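Local coordinates for envelopment polyprotein (Bovine Schmallenberg virus BH80/Germany/2011, PDB 7A56) that probably fuses the viral envelope with a host-cell membrane during entry, acting as the class II fusion glycoprotein Gc, here in its trimeric postfusion form, at residues S77-I82 with G334-K339; P54-M59 with N83-G88. One frame throughout, in Å; residues are numbered along the deposited sequence.

After helix 23-40 and strand 44-46 the chain passes through the loop 54-59, then strands 61-67 and 70-80, and at 77-82 enters contact 1. It passes directly into 83-88, which returns to 54-59 and closes contact 2 as a short, strand-rich loop. Contact 1 closes only after a much longer excursion, when 334-339 comes back beside 77-82. The two closures therefore cross rather than nest. Contact 1 joins neighbouring strands of a five-stranded antiparallel sheet; contact 2 fastens the loop 54-59 to the start of strand 86-92. They meet where S77 OG approaches M59 O, probably as a hydrogen bond, and where P80 packs on Y56. Both touch the second subunit.

Contact 1. Residues S77-I82 with G334-K339; sequences SHIPAI and GTINYK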
loop_
_atom_site.group_PDB
_atom_site.type_symbol
_atom_site.label_atom_id
_atom_site.label_comp_id
_atom_site.label_asym_id
_atom_site.label_seq_id
_atom_site.Cartn_x
_atom_site.Cartn_y
_atom_site.Cartn_z
ATOM N N SER A 77 -8.570 -0.876 -30.177
ATOM C CA SER A 77 -8.228 -1.983 -29.286
ATOM C C SER A 77 -7.525 -1.368 -28.074
ATOM O O SER A 77 -7.569 -0.146 -27.854
ATOM C CB SER A 77 -7.376 -3.035 -30.005
ATOM O OG SER A 77 -7.287 -4.243 -29.260
ATOM N N HIS A 78 -6.877 -2.216 -27.284
ATOM C CA HIS A 78 -6.185 -1.748 -26.081
ATOM C C HIS A 78 -5.042 -2.698 -25.774
ATOM O O HIS A 78 -5.061 -3.871 -26.178
ATOM C CB HIS A 78 -7.121 -1.675 -24.866
ATOM C CG HIS A 78 -7.975 -2.899 -24.700
ATOM N ND1 HIS A 78 -9.285 -2.971 -25.148
ATOM C CD2 HIS A 78 -7.692 -4.121 -24.196
ATOM C CE1 HIS A 78 -9.771 -4.178 -24.915
ATOM N NE2 HIS A 78 -8.826 -4.898 -24.338
ATOM N N ILE A 79 -4.077 -2.208 -24.977
ATOM C CA ILE A 79 -2.911 -2.984 -24.610
ATOM C C ILE A 79 -2.519 -2.604 -23.184
ATOM O O ILE A 79 -2.616 -1.421 -22.830
ATOM C CB ILE A 79 -1.721 -2.743 -25.571
ATOM C CG1 ILE A 79 -0.469 -3.510 -25.145
ATOM C CG2 ILE A 79 -1.385 -1.261 -25.742
ATOM C CD1 ILE A 79 0.637 -3.464 -26.191
ATOM N N PRO A 80 -2.120 -3.573 -22.348
ATOM C CA PRO A 80 -1.685 -3.237 -20.969
ATOM C C PRO A 80 -0.543 -2.253 -20.969
ATOM O O PRO A 80 0.383 -2.375 -21.779
ATOM C CB PRO A 80 -1.226 -4.587 -20.400
ATOM C CG PRO A 80 -2.119 -5.598 -21.173
ATOM C CD PRO A 80 -2.173 -5.039 -22.584
ATOM N N ALA A 81 -0.559 -1.324 -19.991
ATOM C CA ALA A 81 0.553 -0.380 -19.850
ATOM C C ALA A 81 1.665 -1.141 -19.139
ATOM O O ALA A 81 1.826 -1.043 -17.921
ATOM C CB ALA A 81 0.133 0.871 -19.083
ATOM N N ILE A 82 2.412 -1.945 -19.917
ATOM C CA ILE A 82 3.471 -2.812 -19.398
ATOM C C ILE A 82 4.757 -2.491 -20.139
ATOM O O ILE A 82 4.773 -2.434 -21.361
ATOM C CB ILE A 82 3.115 -4.313 -19.530
ATOM C CG1 ILE A 82 2.035 -4.650 -18.512
ATOM C CG2 ILE A 82 4.385 -5.215 -19.326
ATOM C CD1 ILE A 82 1.443 -6.091 -18.635
ATOM N N GLY A 334 -1.805 0.106 -15.931
ATOM C CA GLY A 334 -3.059 0.562 -16.449
ATOM C C GLY A 334 -3.298 -0.028 -17.839
ATOM O O GLY A 334 -2.761 -1.084 -18.173
ATOM N N THR A 335 -4.103 0.682 -18.623
ATOM C CA THR A 335 -4.461 0.246 -19.995
ATOM C C THR A 335 -4.239 1.393 -20.975
ATOM O O THR A 335 -4.704 2.528 -20.739
ATOM C CB THR A 335 -5.934 -0.178 -20.052
ATOM O OG1 THR A 335 -6.234 -1.204 -19.106
ATOM C CG2 THR A 335 -6.352 -0.619 -21.544
ATOM N N ILE A 336 -3.579 1.112 -22.097
ATOM C CA ILE A 336 -3.496 2.048 -23.215
ATOM C C ILE A 336 -4.592 1.704 -24.230
ATOM O O ILE A 336 -4.587 0.611 -24.817
ATOM C CB ILE A 336 -2.101 2.023 -23.896
ATOM C CG1 ILE A 336 -0.938 2.224 -22.877
ATOM C CG2 ILE A 336 -2.002 3.093 -25.067
ATOM C CD1 ILE A 336 -1.016 3.493 -22.123
ATOM N N ASN A 337 -5.550 2.620 -24.423
ATOM C CA ASN A 337 -6.536 2.485 -25.499
ATOM C C ASN A 337 -6.011 3.158 -26.748
ATOM O O ASN A 337 -5.296 4.166 -26.657
ATOM C CB ASN A 337 -7.864 3.106 -25.050
ATOM C CG ASN A 337 -8.424 2.410 -23.857
ATOM O OD1 ASN A 337 -8.801 1.255 -23.952
ATOM N ND2 ASN A 337 -8.448 3.074 -22.706
ATOM N N TYR A 338 -6.372 2.614 -27.931
ATOM C CA TYR A 338 -5.936 3.269 -29.149
ATOM C C TYR A 338 -6.954 3.016 -30.262
ATOM O O TYR A 338 -7.629 1.983 -30.289
ATOM C CB TYR A 338 -4.559 2.781 -29.627
ATOM C CG TYR A 338 -4.409 1.250 -29.804
ATOM C CD1 TYR A 338 -4.718 0.651 -31.023
ATOM C CD2 TYR A 338 -3.944 0.433 -28.773
ATOM C CE1 TYR A 338 -4.565 -0.709 -31.228
ATOM C CE2 TYR A 338 -3.759 -0.966 -28.952
ATOM C CZ TYR A 338 -4.104 -1.522 -30.228
ATOM O OH TYR A 338 -3.929 -2.875 -30.480
ATOM N N LYS A 339 -7.011 3.974 -31.174
ATOM C CA LYS A 339 -7.892 3.924 -32.337
ATOM C C LYS A 339 -7.131 4.441 -33.544
ATOM O O LYS A 339 -6.470 5.493 -33.484
ATOM C CB LYS A 339 -9.174 4.741 -32.061
ATOM C CG LYS A 339 -10.254 4.689 -33.247
ATOM C CD LYS A 339 -11.277 5.783 -33.032
ATOM C CE LYS A 339 -12.392 5.760 -34.218
ATOM N NZ LYS A 339 -13.451 6.776 -33.907
HETATM O O HOH W 1 -3.621 -4.552 -28.388
HETATM O O HOH W 2 -10.523 -0.728 -25.779
#
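S77 with Y338 and I79 with I336 are the hydrogen-bonded pairs of an antiparallel beta ladder, H78 with N337 and P80 with T335 the non-hydrogen-bonded ones. Four bonds hold it, the shortest from I336 N to I79 O at 2.8 Å. P80 costs the ladder no bond, since its position would not turn an N-H toward the partner strand. Beyond it A81 N donates to G334 O at 2.9 Å, almost straight at the hydrogen (177°) but from above the carbonyl plane. G334 has backbone angles at which a CB would strike the preceding carbonyl oxygen.

Apolar contacts gather on the I79, I336 and Y338 face. The two isoleucines lie side by side, I79 CG2 3.8 Å from I336 CB. Y338 sets its CG between its backbone N and carbonyl carbon (chi1 54°), which brings the ring across S77, whose carbonyl oxygen sits over one face, toward the rim. The small side chain of S77 suits the place beside the ring, its CB 3.6 Å from Y338 CZ, while I79 CG2 meets the ring edge.

Two waters add polar links between the strands. One bridges Y338 OH and H78 O; another joins H78 ND1 to N337 OD1. H78 NE2 bonds D229 of the second subunit, and N337 ND2 bonds D229 of its own chain.

Strand 226-231 flanks 335-343 on its other side, and I79 and Y338 pack on A87 and I104 from strands 86-92 and 98-134.

Contact 2. Residues P54-M59 with N83-G88; sequences PQYKTM and NGLSAG
Y56, P54 and L85 bury the most surface where an irregular loop crosses the beginning of strand 86-92, within the beta-rich fold of this class II fusion protein. Y56 is tied by its backbone: its N-H reaches S86 O at 3.0 Å, nearly in line with the carbonyl. Its side chain starts toward L85, with Y56 CB 4.0 Å from L85 CG. The anti setting of CG to the backbone N (chi1 -170°) then carries the ring on past the leucine, so that Y56 CD1 meets L85 CD2 and A87 CB lies at the ring edge. Tyrosine suits this place: its ring packs within the chain while its OH hydrogen-bonds Q231 of the second subunit.

P54 lays its compact, puckered ring on the strand backbone: P54 CB is 3.4 Å from A87 C, and P54 CG is 3.6 Å from G88 N. G88, lacking a side chain, admits the proline this closely. The small S86 lets its OG lie beside P54 CA. A water joins Q55 N and S86 N, accepting from both. Finally, A87 CA lies 3.3 Å from Y56 O in a bent CA-H...O contact (138° at the hydrogen).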
loop_
_atom_site.group_PDB
_atom_site.type_symbol
_atom_site.label_atom_id
_atom_site.label_comp_id
_atom_site.label_asym_id
_atom_site.label_seq_id
_atom_site.Cartn_x
_atom_site.Cartn_y
_atom_site.Cartn_z
ATOM N N PRO A 54 5.720 -7.601 -32.054
ATOM C CA PRO A 54 4.678 -7.546 -31.009
ATOM C C PRO A 54 4.249 -8.919 -30.480
ATOM O O PRO A 54 4.004 -9.851 -31.232
ATOM C CB PRO A 54 3.514 -6.822 -31.692
ATOM C CG PRO A 54 3.792 -6.894 -33.168
ATOM C CD PRO A 54 5.289 -6.980 -33.317
ATOM N N GLN A 55 4.144 -9.015 -29.153
ATOM C CA GLN A 55 3.718 -10.244 -28.482
ATOM C C GLN A 55 2.238 -10.261 -28.147
ATOM O O GLN A 55 1.713 -11.327 -27.805
ATOM C CB GLN A 55 4.471 -10.402 -27.127
ATOM C CG GLN A 55 5.955 -10.737 -27.276
ATOM C CD GLN A 55 6.676 -10.461 -25.997
ATOM O OE1 GLN A 55 6.796 -9.297 -25.606
ATOM N NE2 GLN A 55 7.112 -11.512 -25.285
ATOM N N TYR A 56 1.596 -9.092 -28.100
ATOM C CA TYR A 56 0.263 -8.957 -27.534
ATOM C C TYR A 56 -0.794 -8.833 -28.645
ATOM O O TYR A 56 -0.638 -8.048 -29.590
ATOM C CB TYR A 56 0.219 -7.747 -26.596
ATOM C CG TYR A 56 -1.055 -7.648 -25.776
ATOM C CD1 TYR A 56 -1.194 -8.371 -24.571
ATOM C CD2 TYR A 56 -2.148 -6.915 -26.243
ATOM C CE1 TYR A 56 -2.358 -8.305 -23.831
ATOM C CE2 TYR A 56 -3.348 -6.829 -25.500
ATOM C CZ TYR A 56 -3.444 -7.519 -24.304
ATOM O OH TYR A 56 -4.581 -7.456 -23.557
ATOM N N LYS A 57 -1.850 -9.635 -28.535
ATOM C CA LYS A 57 -3.032 -9.512 -29.378
ATOM C C LYS A 57 -4.280 -9.788 -28.547
ATOM O O LYS A 57 -4.335 -10.810 -27.843
ATOM C CB LYS A 57 -2.960 -10.511 -30.541
ATOM C CG LYS A 57 -4.177 -10.473 -31.396
ATOM C CD LYS A 57 -3.934 -11.351 -32.596
ATOM C CE LYS A 57 -4.688 -12.628 -32.479
ATOM N NZ LYS A 57 -5.850 -12.562 -33.412
ATOM N N THR A 58 -5.278 -8.904 -28.628
ATOM C CA THR A 58 -6.568 -9.179 -27.992
ATOM C C THR A 58 -7.688 -8.818 -28.964
ATOM O O THR A 58 -7.465 -8.656 -30.163
ATOM C CB THR A 58 -6.709 -8.441 -26.648
ATOM O OG1 THR A 58 -7.880 -8.927 -25.982
ATOM C CG2 THR A 58 -6.800 -6.894 -26.827
ATOM N N MET A 59 -8.917 -8.711 -28.464
ATOM C CA MET A 59 -10.017 -8.482 -29.392
ATOM C C MET A 59 -9.948 -7.054 -29.903
ATOM O O MET A 59 -9.323 -6.189 -29.298
ATOM C CB MET A 59 -11.352 -8.776 -28.707
ATOM C CG MET A 59 -11.914 -7.660 -27.892
ATOM S SD MET A 59 -11.556 -7.529 -26.164
ATOM C CE MET A 59 -11.316 -9.182 -25.514
ATOM N N ASN A 83 5.840 -2.274 -19.395
ATOM C CA ASN A 83 7.117 -1.892 -20.021
ATOM C C ASN A 83 7.612 -2.905 -21.068
ATOM O O ASN A 83 7.844 -4.076 -20.760
ATOM C CB ASN A 83 8.155 -1.721 -18.899
ATOM C CG ASN A 83 9.460 -1.174 -19.423
ATOM O OD1 ASN A 83 9.592 0.006 -19.710
ATOM N ND2 ASN A 83 10.419 -2.042 -19.565
ATOM N N GLY A 84 7.866 -2.427 -22.298
ATOM C CA GLY A 84 8.366 -3.240 -23.384
ATOM C C GLY A 84 7.291 -3.903 -24.248
ATOM O O GLY A 84 7.617 -4.441 -25.300
ATOM N N LEU A 85 6.052 -3.944 -23.809
ATOM C CA LEU A 85 5.036 -4.727 -24.542
ATOM C C LEU A 85 4.579 -4.014 -25.805
ATOM O O LEU A 85 4.453 -2.788 -25.831
ATOM C CB LEU A 85 3.823 -4.965 -23.629
ATOM C CG LEU A 85 2.766 -6.011 -24.074
ATOM C CD1 LEU A 85 3.348 -7.372 -24.113
ATOM C CD2 LEU A 85 1.629 -5.957 -23.014
ATOM N N SER A 86 4.231 -4.793 -26.840
ATOM C CA SER A 86 3.685 -4.161 -28.047
ATOM C C SER A 86 2.649 -5.073 -28.703
ATOM O O SER A 86 2.610 -6.294 -28.469
ATOM C CB SER A 86 4.776 -3.780 -29.072
ATOM O OG SER A 86 5.520 -4.861 -29.620
ATOM N N ALA A 87 1.798 -4.450 -29.548
ATOM C CA ALA A 87 0.691 -5.114 -30.251
ATOM C C ALA A 87 0.780 -4.762 -31.726
ATOM O O ALA A 87 1.196 -3.644 -32.058
ATOM C CB ALA A 87 -0.702 -4.633 -29.735
ATOM N N GLY A 88 0.403 -5.685 -32.624
ATOM C CA GLY A 88 0.517 -5.436 -34.061
ATOM C C GLY A 88 -0.837 -5.237 -34.708
ATOM O O GLY A 88 -1.811 -5.884 -34.320
HETATM O O HOH W 3 5.648 -7.268 -27.254
HETATM O O HOH W 4 -2.293 -7.119 -31.661
#